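Local coordinates for protein succinate-semialdehyde dehydrogenase (PDB 4ITA) that probably oxidises succinic semialdehyde to succinate, passing the electrons to the nicotinamide cofactor NADP+ in a fold shared by the aldehyde dehydrogenase family, at residues A255-N260 against L286-L291; L291-P296 against Y343-L348; G304-E309 against L362-A367; D314-V319 against G333-R338. All blocks are in the same frame, centred on the assembly; numbering follows the deposited sequence.

In the fold
All four contacts cluster on one side of the chain's centre, around the end of the seven-stranded sheet where strands 328-331, 346-349 and 366-372 lie side by side. Contact 1 comes first along the chain and joins the ends of helices 245-257 and 274-289. Contact 2 follows, its centre about 7 Å away, and shares Leu291 with it. Contacts 2 and 3 interleave in sequence and lead into neighbouring strands of that sheet. Contact 4, on helix 309-325, is nested inside the loops closed by both and lies about 16 Å between centres from contact 1. Together they run from the outer part of the sheet to the turn beside bound NADPH.

Contact 1: A255-N260 against L286-L291; sequences ARTMNN and LKFASL
Thr257 and Phe288 carry this junction between two helix ends, with Arg256 and Leu291 filling in beside them. The methyl CG2 of Thr257 sits over one face of the Phe288 ring, displaced toward its rim, in a CH-pi contact 4.3 Å from CG2 to the ring centroid and 17° off the normal. The same methyl meets Leu291 tip to tip, CG2 of Thr257 lying 3.7 Å from CD1 of Leu291. Arg256 adds its aliphatic part: its CG comes within 3.8 Å of Phe288 CZ, approaching obliquely. Its guanidinium then turns away, the chain bending at chi2 and chi3, and NH2 and NH1 bond to the carbonyls of Val366 and Leu362. The arginine therefore packs on the ring with its hydrocarbon and spends its charge elsewhere.

The hydroxyl sets the rotation of the Thr257 side chain. With chi1 at 68°, OG1 lies between backbone N and carbonyl carbon and bonds back to the carbonyl of Thr253 one turn earlier, while CG2 is left facing Phe288 and Leu291. Phe288 is held further out by Thr253, by Leu331 and by Ile347. Replacing the phenylalanine with an alanine here would probably open a gap between the helix ends and strip the Thr257 methyl and the Arg256 methylenes of their aromatic partner. Here helices 245-257 and 274-289, both near their C-termini, pack together beside the sheet of the catalytic domain of the aldehyde dehydrogenase fold; in the sequence between them lies the segment that in this family bears the nucleophilic cysteine.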
# COMPACT_ATOMS: atom_id res chain seq x y z
N ALA A 255 14.32 22.01 15.99
CA ALA A 255 13.25 21.15 15.50
C ALA A 255 11.94 21.91 15.22
O ALA A 255 11.26 21.63 14.24
CB ALA A 255 13.02 19.99 16.44
N ARG A 256 11.59 22.88 16.06
CA ARG A 256 10.38 23.66 15.81
C ARG A 256 10.57 24.71 14.72
O ARG A 256 9.65 24.97 13.94
CB ARG A 256 9.86 24.31 17.10
CG ARG A 256 8.75 25.37 16.90
CD ARG A 256 7.37 24.79 16.55
NE ARG A 256 7.23 24.43 15.14
CZ ARG A 256 6.07 24.16 14.53
NH1 ARG A 256 6.06 23.83 13.25
NH2 ARG A 256 4.93 24.22 15.20
N THR A 257 11.74 25.34 14.67
CA THR A 257 11.89 26.55 13.86
C THR A 257 12.60 26.38 12.52
O THR A 257 12.57 27.29 11.70
CB THR A 257 12.53 27.71 14.67
OG1 THR A 257 13.90 27.41 14.97
CG2 THR A 257 11.75 27.97 15.95
N MET A 258 13.24 25.23 12.29
CA MET A 258 13.88 24.96 10.99
C MET A 258 12.85 25.05 9.87
O MET A 258 11.68 24.76 10.08
CB MET A 258 14.53 23.57 10.99
CG MET A 258 13.53 22.43 11.18
SD MET A 258 14.22 20.77 11.34
CE MET A 258 12.73 19.82 11.66
N ASN A 259 13.30 25.46 8.69
CA ASN A 259 12.42 25.61 7.53
C ASN A 259 11.27 26.57 7.82
O ASN A 259 10.15 26.40 7.32
CB ASN A 259 11.86 24.26 7.06
CG ASN A 259 11.71 24.19 5.56
OD1 ASN A 259 12.65 24.50 4.83
ND2 ASN A 259 10.54 23.79 5.08
N ASN A 260 11.57 27.58 8.64
CA ASN A 260 10.58 28.56 9.10
C ASN A 260 9.35 27.90 9.74
O ASN A 260 8.23 28.40 9.66
CB ASN A 260 10.18 29.51 7.96
CG ASN A 260 11.40 30.12 7.28
OD1 ASN A 260 12.42 30.36 7.92
ND2 ASN A 260 11.30 30.35 5.97
N LEU A 286 13.87 31.95 25.90
CA LEU A 286 15.08 32.70 25.59
C LEU A 286 15.65 32.36 24.21
O LEU A 286 16.06 33.25 23.46
CB LEU A 286 16.13 32.44 26.68
CG LEU A 286 15.76 33.00 28.06
CD1 LEU A 286 16.67 32.40 29.13
CD2 LEU A 286 15.86 34.52 28.07
N LYS A 287 15.68 31.08 23.86
CA LYS A 287 16.25 30.67 22.58
C LYS A 287 15.39 31.19 21.42
O LYS A 287 15.91 31.73 20.44
CB LYS A 287 16.41 29.15 22.51
CG LYS A 287 17.47 28.68 21.53
CD LYS A 287 18.87 29.07 22.01
CE LYS A 287 19.90 28.92 20.90
NZ LYS A 287 21.21 29.56 21.26
N PHE A 288 14.07 31.07 21.54
CA PHE A 288 13.18 31.56 20.49
C PHE A 288 13.31 33.07 20.35
O PHE A 288 13.28 33.61 19.24
CB PHE A 288 11.72 31.23 20.80
CG PHE A 288 11.27 29.83 20.40
CD1 PHE A 288 12.05 28.72 20.65
CD2 PHE A 288 10.01 29.65 19.84
CE1 PHE A 288 11.60 27.44 20.31
CE2 PHE A 288 9.56 28.38 19.50
CZ PHE A 288 10.35 27.28 19.74
N ALA A 289 13.45 33.76 21.49
CA ALA A 289 13.42 35.22 21.51
C ALA A 289 14.57 35.86 20.73
O ALA A 289 14.43 36.97 20.22
CB ALA A 289 13.42 35.73 22.95
N SER A 290 15.68 35.15 20.62
CA SER A 290 16.86 35.70 19.97
C SER A 290 17.18 35.13 18.58
O SER A 290 18.25 35.37 18.03
CB SER A 290 18.06 35.63 20.92
OG SER A 290 17.89 36.56 21.98
N LEU A 291 16.23 34.38 18.01
CA LEU A 291 16.38 33.95 16.62
C LEU A 291 16.36 35.16 15.69
O LEU A 291 15.62 36.11 15.92
CB LEU A 291 15.26 32.97 16.25
CG LEU A 291 15.32 31.63 16.99
CD1 LEU A 291 14.07 30.81 16.69
CD2 LEU A 291 16.57 30.86 16.62

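Contact 2: L291-P296 against Y343-L348; sequences LKIGDP and YPPTIL
Leu291 and Ile293 face Pro345 and Pro344 across two chains that run in opposite senses, with CA atoms 7.8 Å apart for Leu291 and Pro345 and 7.5 Å for Ile293 and Pro344. That is too wide for backbone pairing, and two successive prolines have no N-H to offer, so side chains alone bridge the gap.

Pro345 is the centre of it. Its ring is touched at two neighbouring carbons: CG receives Leu291 CD1 at 3.8 Å, the leucine crossing it at a slant, and CD meets Ile293 CD1 head-on at 3.7 Å. Ile293 places CG1 beside its backbone N (chi1 -49°), and the chain then extends so that the terminal methyl reaches the proline; this methyl also lies 4.2 Å from Pro344 CB, the looser of its two contacts. Entirely apolar on both sides, the interface is only partly buried.

The proline chain has its own bracing. Thr346 OG1 donates to the carbonyl O of Pro344 at 2.8 Å, coming from 42° above the carbonyl plane, and also meets the backbone N of Gly333. Pro344 CD, in turn, sits over the rim of the Tyr343 ring, 3.5 Å above its plane. On the other side, backbone bonds from Lys292 to Asp302 and Ile303, and from Gly294 to Ile303, hold the start of 291-296 against that strip of chain.

The site joins the loop leaving helix 274-289 to the entrance of strand 346-349: Pro345 backs onto Phe288 of that helix, whereas Tyr343 turns to helix 309-325 and to Val366 of the adjoining strand 366-372.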
# COMPACT_ATOMS: atom_id res chain seq x y z
N LEU A 291 16.23 34.38 18.01
CA LEU A 291 16.38 33.95 16.62
C LEU A 291 16.36 35.16 15.69
O LEU A 291 15.62 36.11 15.92
CB LEU A 291 15.26 32.97 16.25
CG LEU A 291 15.32 31.63 16.99
CD1 LEU A 291 14.07 30.81 16.69
CD2 LEU A 291 16.57 30.86 16.62
N LYS A 292 17.19 35.13 14.65
CA LYS A 292 17.27 36.25 13.72
C LYS A 292 16.25 36.10 12.60
O LYS A 292 16.27 35.12 11.85
CB LYS A 292 18.68 36.37 13.14
CG LYS A 292 18.90 37.68 12.38
CD LYS A 292 20.35 37.88 12.03
CE LYS A 292 20.71 39.36 11.98
NZ LYS A 292 22.16 39.59 11.71
N ILE A 293 15.35 37.08 12.50
CA ILE A 293 14.33 37.09 11.47
C ILE A 293 14.74 38.07 10.38
O ILE A 293 15.15 39.19 10.68
CB ILE A 293 12.97 37.51 12.05
CG1 ILE A 293 12.66 36.72 13.33
CG2 ILE A 293 11.85 37.35 11.01
CD1 ILE A 293 11.50 37.28 14.15
N GLY A 294 14.65 37.66 9.12
CA GLY A 294 15.01 38.57 8.05
C GLY A 294 15.09 37.91 6.69
O GLY A 294 14.48 36.86 6.45
N ASP A 295 15.84 38.54 5.80
CA ASP A 295 16.01 38.07 4.43
C ASP A 295 16.65 36.69 4.45
O ASP A 295 17.75 36.53 4.95
CB ASP A 295 16.91 39.05 3.66
CG ASP A 295 16.93 38.79 2.16
OD1 ASP A 295 16.62 37.66 1.73
OD2 ASP A 295 17.25 39.73 1.40
N PRO A 296 15.95 35.69 3.89
CA PRO A 296 16.49 34.33 3.93
C PRO A 296 17.77 34.13 3.10
O PRO A 296 18.49 33.16 3.31
CB PRO A 296 15.33 33.48 3.40
CG PRO A 296 14.53 34.41 2.55
CD PRO A 296 14.62 35.74 3.27
N TYR A 343 6.06 35.79 10.04
CA TYR A 343 5.44 35.47 11.33
C TYR A 343 6.55 35.07 12.30
O TYR A 343 7.42 34.27 11.95
CB TYR A 343 4.43 34.33 11.16
CG TYR A 343 3.43 34.26 12.30
CD1 TYR A 343 2.24 34.96 12.23
CD2 TYR A 343 3.70 33.53 13.44
CE1 TYR A 343 1.33 34.92 13.26
CE2 TYR A 343 2.79 33.49 14.49
CZ TYR A 343 1.61 34.18 14.39
OH TYR A 343 0.71 34.13 15.43
N PRO A 344 6.55 35.64 13.51
CA PRO A 344 7.68 35.44 14.43
C PRO A 344 7.60 34.13 15.19
O PRO A 344 6.51 33.58 15.36
CB PRO A 344 7.51 36.60 15.41
CG PRO A 344 6.04 36.77 15.50
CD PRO A 344 5.54 36.53 14.09
N PRO A 345 8.75 33.62 15.65
CA PRO A 345 8.75 32.50 16.60
C PRO A 345 7.79 32.80 17.75
O PRO A 345 7.81 33.89 18.31
CB PRO A 345 10.20 32.48 17.10
CG PRO A 345 10.98 32.97 15.91
CD PRO A 345 10.12 34.04 15.30
N THR A 346 6.95 31.82 18.07
CA THR A 346 5.85 32.03 18.99
C THR A 346 5.75 30.84 19.94
O THR A 346 5.98 29.70 19.54
CB THR A 346 4.52 32.19 18.22
OG1 THR A 346 4.58 33.36 17.40
CG2 THR A 346 3.32 32.30 19.16
N ILE A 347 5.42 31.11 21.20
CA ILE A 347 5.19 30.06 22.17
C ILE A 347 3.84 30.28 22.84
O ILE A 347 3.58 31.37 23.35
CB ILE A 347 6.30 30.00 23.24
CG1 ILE A 347 7.67 29.74 22.59
CG2 ILE A 347 5.97 28.96 24.31
CD1 ILE A 347 8.85 29.92 23.54
N LEU A 348 2.99 29.25 22.80
CA LEU A 348 1.68 29.27 23.44
C LEU A 348 1.67 28.30 24.62
O LEU A 348 2.16 27.17 24.52
CB LEU A 348 0.58 28.87 22.46
CG LEU A 348 0.45 29.68 21.16
CD1 LEU A 348 -0.64 29.09 20.27
CD2 LEU A 348 0.18 31.15 21.45

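Contact 3: G304-E309 against L362-A367; sequences GPLATE and LFAPVA. With NDP (NADPH dihydro-nicotinamide-adenine-dinucleotide phosphate), chain C; EDO (1,2-ethanediol), chain I.
Leu306 packs on the turn of Ala364 and Pro365, part of the Glu-Leu-Phe-Ala-Pro run, this enzyme's version of the family's Glu-x-Phe-Gly-Pro motif, which lies at the nicotinamide ribose. One branch does the touching: Leu306 CD2 lies 4.0 Å from Pro365 CD, crossing the ring obliquely, and 4.1 Å from Ala364 CB. CG sits beside the backbone N (chi1 -59°), which carries CD2 to this turn, while CD1 meets Tyr343 and Ile315. The turn is compact because Phe363 and Pro365 each centre an inverse gamma turn; the second is closed by Val366 N bonding to the carbonyl of Ala364.

Just before the packed residues, Phe363 points its ring at NADPH. Its CB rests 3.7 Å from O2 of a bound ethanediol. Going outward, CD1 comes near the ribose hydroxyl O2D, and CE1 approaches ribose C2D at 3.4 Å. CZ, at the tip, is 3.7 Å from C3D, which lies over one face of the ring, and on the other flank of the ring CE2 comes within 4.0 Å of C5D. The phenylalanine thus lies against the ribose of the cofactor, which also hydrogen-bonds to Glu361, while Leu306 packs on the two residues that follow it. The ethanediol, probably from the crystallisation liquor, sits at the turn: its O2 takes a nearly straight bond from Phe363 N, 2.8 Å long with a 170° angle at the hydrogen.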
# COMPACT_ATOMS: atom_id res chain seq x y z
N GLY A 304 13.15 33.06 7.86
CA GLY A 304 12.63 33.82 6.74
C GLY A 304 11.12 33.92 6.81
O GLY A 304 10.51 33.54 7.82
N PRO A 305 10.49 34.42 5.75
CA PRO A 305 9.03 34.52 5.72
C PRO A 305 8.40 33.14 5.55
O PRO A 305 9.07 32.23 5.05
CB PRO A 305 8.77 35.34 4.45
CG PRO A 305 9.91 34.94 3.54
CD PRO A 305 11.10 34.77 4.45
N LEU A 306 7.15 32.99 5.95
CA LEU A 306 6.38 31.81 5.57
C LEU A 306 6.20 31.81 4.06
O LEU A 306 6.33 32.85 3.41
CB LEU A 306 5.03 31.81 6.28
CG LEU A 306 5.12 31.81 7.81
CD1 LEU A 306 3.73 31.86 8.41
CD2 LEU A 306 5.89 30.59 8.31
N ALA A 307 5.89 30.66 3.48
CA ALA A 307 5.98 30.53 2.03
C ALA A 307 4.90 31.27 1.26
O ALA A 307 5.12 31.68 0.13
CB ALA A 307 6.01 29.09 1.62
N THR A 308 3.71 31.39 1.85
CA THR A 308 2.57 31.97 1.13
C THR A 308 1.73 32.85 2.04
O THR A 308 1.76 32.71 3.26
CB THR A 308 1.63 30.89 0.53
OG1 THR A 308 0.85 30.30 1.57
CG2 THR A 308 2.41 29.80 -0.22
N GLU A 309 0.94 33.73 1.44
CA GLU A 309 0.02 34.56 2.23
C GLU A 309 -1.03 33.69 2.92
O GLU A 309 -1.46 34.00 4.03
CB GLU A 309 -0.63 35.64 1.36
CG GLU A 309 -1.49 36.62 2.16
CD GLU A 309 -1.64 37.98 1.48
OE1 GLU A 309 -1.09 38.16 0.38
OE2 GLU A 309 -2.30 38.86 2.06
N LEU A 362 0.41 23.03 13.23
CA LEU A 362 0.88 24.41 13.19
C LEU A 362 2.11 24.48 12.28
O LEU A 362 3.22 24.11 12.68
CB LEU A 362 1.19 24.92 14.59
CG LEU A 362 0.02 24.94 15.58
CD1 LEU A 362 0.44 25.65 16.86
CD2 LEU A 362 -1.22 25.58 14.98
N PHE A 363 1.89 24.93 11.05
CA PHE A 363 2.89 24.86 10.00
C PHE A 363 3.58 26.21 9.91
O PHE A 363 3.46 26.93 8.92
CB PHE A 363 2.21 24.49 8.67
CG PHE A 363 3.07 23.68 7.74
CD1 PHE A 363 3.60 22.47 8.15
CD2 PHE A 363 3.31 24.12 6.45
CE1 PHE A 363 4.38 21.72 7.28
CE2 PHE A 363 4.09 23.38 5.58
CZ PHE A 363 4.62 22.18 6.00
N ALA A 364 4.31 26.55 10.97
CA ALA A 364 4.87 27.87 11.21
C ALA A 364 5.65 27.72 12.52
O ALA A 364 5.47 26.72 13.22
CB ALA A 364 3.74 28.88 11.37
N PRO A 365 6.50 28.70 12.88
CA PRO A 365 7.35 28.48 14.05
C PRO A 365 6.64 28.77 15.37
O PRO A 365 7.05 29.67 16.11
CB PRO A 365 8.51 29.45 13.83
CG PRO A 365 7.88 30.59 13.07
CD PRO A 365 6.84 29.95 12.17
N VAL A 366 5.59 28.01 15.65
CA VAL A 366 4.71 28.25 16.79
C VAL A 366 4.66 27.00 17.64
O VAL A 366 4.13 25.97 17.21
CB VAL A 366 3.28 28.63 16.32
CG1 VAL A 366 2.35 28.88 17.52
CG2 VAL A 366 3.32 29.84 15.40
N ALA A 367 5.23 27.07 18.84
CA ALA A 367 5.28 25.92 19.74
C ALA A 367 4.11 25.94 20.71
O ALA A 367 3.84 26.97 21.32
CB ALA A 367 6.57 25.93 20.51
PA NDP C . -1.13 20.93 0.04
O1A NDP C . -1.72 19.58 0.33
O2A NDP C . -2.03 22.13 -0.07
O5B NDP C . -0.31 20.83 -1.33
C5B NDP C . 0.62 19.77 -1.59
C4B NDP C . 0.56 19.34 -3.05
O4B NDP C . -0.73 18.76 -3.31
C3B NDP C . 0.69 20.49 -4.04
O3B NDP C . 1.31 20.01 -5.23
C2B NDP C . -0.76 20.85 -4.33
O2B NDP C . -0.94 21.49 -5.59
C1B NDP C . -1.35 19.46 -4.39
N9A NDP C . -2.80 19.39 -4.14
C8A NDP C . -3.54 20.10 -3.27
N7A NDP C . -4.83 19.70 -3.32
C5A NDP C . -4.91 18.71 -4.22
C6A NDP C . -5.96 17.84 -4.77
N6A NDP C . -7.23 17.96 -4.33
N1A NDP C . -5.60 16.94 -5.70
C2A NDP C . -4.34 16.81 -6.14
N3A NDP C . -3.33 17.57 -5.69
C4A NDP C . -3.57 18.51 -4.75
O3 NDP C . 0.02 21.09 1.18
PN NDP C . 0.62 22.37 1.98
O1N NDP C . -0.47 23.34 2.39
O2N NDP C . 1.82 22.85 1.21
O5D NDP C . 1.14 21.66 3.32
C5D NDP C . 2.21 20.72 3.27
C4D NDP C . 1.83 19.46 4.03
O4D NDP C . 2.70 18.39 3.66
C3D NDP C . 1.96 19.61 5.53
O3D NDP C . 0.85 19.00 6.19
C2D NDP C . 3.27 18.88 5.79
O2D NDP C . 3.34 18.46 7.15
C1D NDP C . 3.16 17.71 4.83
N1N NDP C . 4.48 17.11 4.62
C2N NDP C . 4.64 15.77 4.69
C3N NDP C . 5.89 15.23 4.96
C7N NDP C . 6.11 13.75 5.00
O7N NDP C . 7.09 13.28 4.42
N7N NDP C . 5.26 12.97 5.67
C4N NDP C . 7.08 16.12 5.23
C5N NDP C . 6.85 17.44 4.65
C6N NDP C . 5.56 17.88 4.37
P2B NDP C . -1.16 23.08 -5.69
O1X NDP C . -1.33 23.27 -7.17
O2X NDP C . -2.41 23.40 -4.91
O3X NDP C . 0.07 23.76 -5.16
C1 EDO I . -1.89 25.90 8.52
O1 EDO I . -1.64 24.55 8.95
C2 EDO I . -0.82 26.83 9.11
O2 EDO I . -0.49 26.36 10.42

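Contact 4: D314-V319 against G333-R338; sequences DISRQV and GRPLDR. With EDO (1,2-ethanediol), chain I; EDO (1,2-ethanediol), chain G.
Ser316 and Val319, one turn apart on helix 309-325, face Pro335 and Gly333 in the loop that links strands 328-331 and 346-349 at the edge of the catalytic-domain sheet. The packing is close at one point and looser at the other. Ser316 OG comes within 3.2 Å of Pro335 CG, a tight oxygen-to-carbon contact, the hydroxyl being bonded instead to the carbonyl O of Leu312 on its own helix. Val319 CG1, anti to its backbone nitrogen (chi1 173°), lies 3.9 Å from Gly333 O and 4.1 Å from Gly333 CA. Gly333 has a positive phi (93°), at which a CB would press on the preceding carbonyl. Tyr343 also packs on Ser316 and Val319.

Other polar bonds run elsewhere. Gln318, extended beyond CG, points its amide away from the loop: NE2 bonds to Glu360, and OE1 accepts, at 2.7 Å, from O2 of the ethanediol that also takes the Phe363 N-H. With a leucine in its place, the Glu360 carboxylate would probably lose its amide donor and the diol hydroxyl its acceptor.

Cation-pi contact joins Arg338 to Phe342, and Asp337 centres an inverse gamma turn beside it. A second ethanediol, probably also from the crystallisation liquor, gives a 3.0 Å bond from its O2 to Arg338 O.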
# COMPACT_ATOMS: atom_id res chain seq x y z
N ASP A 314 -3.54 31.57 7.77
CA ASP A 314 -3.98 30.42 8.54
C ASP A 314 -3.37 30.39 9.94
O ASP A 314 -4.10 30.25 10.93
CB ASP A 314 -3.70 29.11 7.80
CG ASP A 314 -4.59 28.91 6.58
OD1 ASP A 314 -5.61 29.62 6.45
OD2 ASP A 314 -4.27 28.03 5.77
N ILE A 315 -2.05 30.52 10.05
CA ILE A 315 -1.44 30.48 11.38
C ILE A 315 -1.89 31.66 12.24
O ILE A 315 -2.10 31.52 13.45
CB ILE A 315 0.11 30.37 11.35
CG1 ILE A 315 0.68 30.13 12.76
CG2 ILE A 315 0.75 31.62 10.74
CD1 ILE A 315 0.34 28.77 13.36
N SER A 316 -2.07 32.82 11.62
CA SER A 316 -2.51 34.00 12.35
C SER A 316 -3.87 33.75 12.97
O SER A 316 -4.11 34.09 14.14
CB SER A 316 -2.55 35.23 11.44
OG SER A 316 -1.25 35.57 10.97
N ARG A 317 -4.77 33.15 12.19
CA ARG A 317 -6.10 32.82 12.68
C ARG A 317 -6.06 31.74 13.76
O ARG A 317 -6.72 31.87 14.80
CB ARG A 317 -7.01 32.37 11.52
CG ARG A 317 -8.43 32.05 11.98
CD ARG A 317 -9.24 31.30 10.93
NE ARG A 317 -8.53 30.14 10.38
CZ ARG A 317 -8.34 28.99 11.04
NH1 ARG A 317 -8.80 28.84 12.27
NH2 ARG A 317 -7.68 28.00 10.46
N GLN A 318 -5.29 30.68 13.54
CA GLN A 318 -5.18 29.61 14.53
C GLN A 318 -4.72 30.15 15.88
O GLN A 318 -5.29 29.82 16.92
CB GLN A 318 -4.20 28.53 14.07
CG GLN A 318 -4.68 27.67 12.92
CD GLN A 318 -3.58 26.74 12.43
OE1 GLN A 318 -2.53 27.20 11.99
NE2 GLN A 318 -3.82 25.44 12.53
N VAL A 319 -3.69 30.98 15.85
CA VAL A 319 -3.17 31.57 17.08
C VAL A 319 -4.19 32.52 17.70
O VAL A 319 -4.46 32.44 18.90
CB VAL A 319 -1.83 32.28 16.84
CG1 VAL A 319 -1.39 33.03 18.09
CG2 VAL A 319 -0.78 31.25 16.44
N GLY A 333 3.20 35.75 18.39
CA GLY A 333 1.75 35.66 18.34
C GLY A 333 1.00 36.62 17.43
O GLY A 333 -0.22 36.68 17.46
N ARG A 334 1.73 37.37 16.61
CA ARG A 334 1.10 38.21 15.60
C ARG A 334 2.05 38.42 14.43
O ARG A 334 3.27 38.40 14.62
CB ARG A 334 0.62 39.55 16.18
CG ARG A 334 1.62 40.30 17.04
CD ARG A 334 0.94 41.46 17.77
NE ARG A 334 -0.27 41.02 18.47
CZ ARG A 334 -0.28 40.50 19.70
NH1 ARG A 334 0.85 40.35 20.37
NH2 ARG A 334 -1.43 40.13 20.25
N PRO A 335 1.51 38.60 13.22
CA PRO A 335 2.37 38.80 12.05
C PRO A 335 3.25 40.03 12.22
O PRO A 335 2.84 40.99 12.89
CB PRO A 335 1.38 39.03 10.91
CG PRO A 335 0.10 38.46 11.38
CD PRO A 335 0.08 38.64 12.86
N LEU A 336 4.43 40.03 11.62
CA LEU A 336 5.32 41.18 11.71
C LEU A 336 4.85 42.29 10.78
O LEU A 336 4.29 42.02 9.71
CB LEU A 336 6.76 40.79 11.38
CG LEU A 336 7.36 39.75 12.33
CD1 LEU A 336 8.85 39.61 12.10
CD2 LEU A 336 7.08 40.12 13.78
N ASP A 337 5.07 43.53 11.19
CA ASP A 337 4.70 44.68 10.38
C ASP A 337 5.81 45.00 9.39
O ASP A 337 6.60 45.92 9.60
CB ASP A 337 4.42 45.89 11.26
CG ASP A 337 3.86 47.06 10.48
OD1 ASP A 337 4.03 48.21 10.94
OD2 ASP A 337 3.25 46.83 9.42
N ARG A 338 5.87 44.22 8.31
CA ARG A 338 6.89 44.41 7.29
C ARG A 338 6.48 43.70 6.01
O ARG A 338 5.57 42.87 6.01
CB ARG A 338 8.23 43.86 7.75
CG ARG A 338 8.21 42.36 7.95
CD ARG A 338 9.43 41.89 8.72
NE ARG A 338 10.63 41.92 7.90
CZ ARG A 338 11.85 41.68 8.37
NH1 ARG A 338 12.02 41.39 9.65
NH2 ARG A 338 12.90 41.72 7.56
C1 EDO I . -1.89 25.90 8.52
O1 EDO I . -1.64 24.55 8.95
C2 EDO I . -0.82 26.83 9.11
O2 EDO I . -0.49 26.36 10.42
C1 EDO G . 2.07 40.45 3.29
O1 EDO G . 2.26 40.05 4.65
C2 EDO G . 3.08 41.53 2.92
O2 EDO G . 3.28 42.38 4.06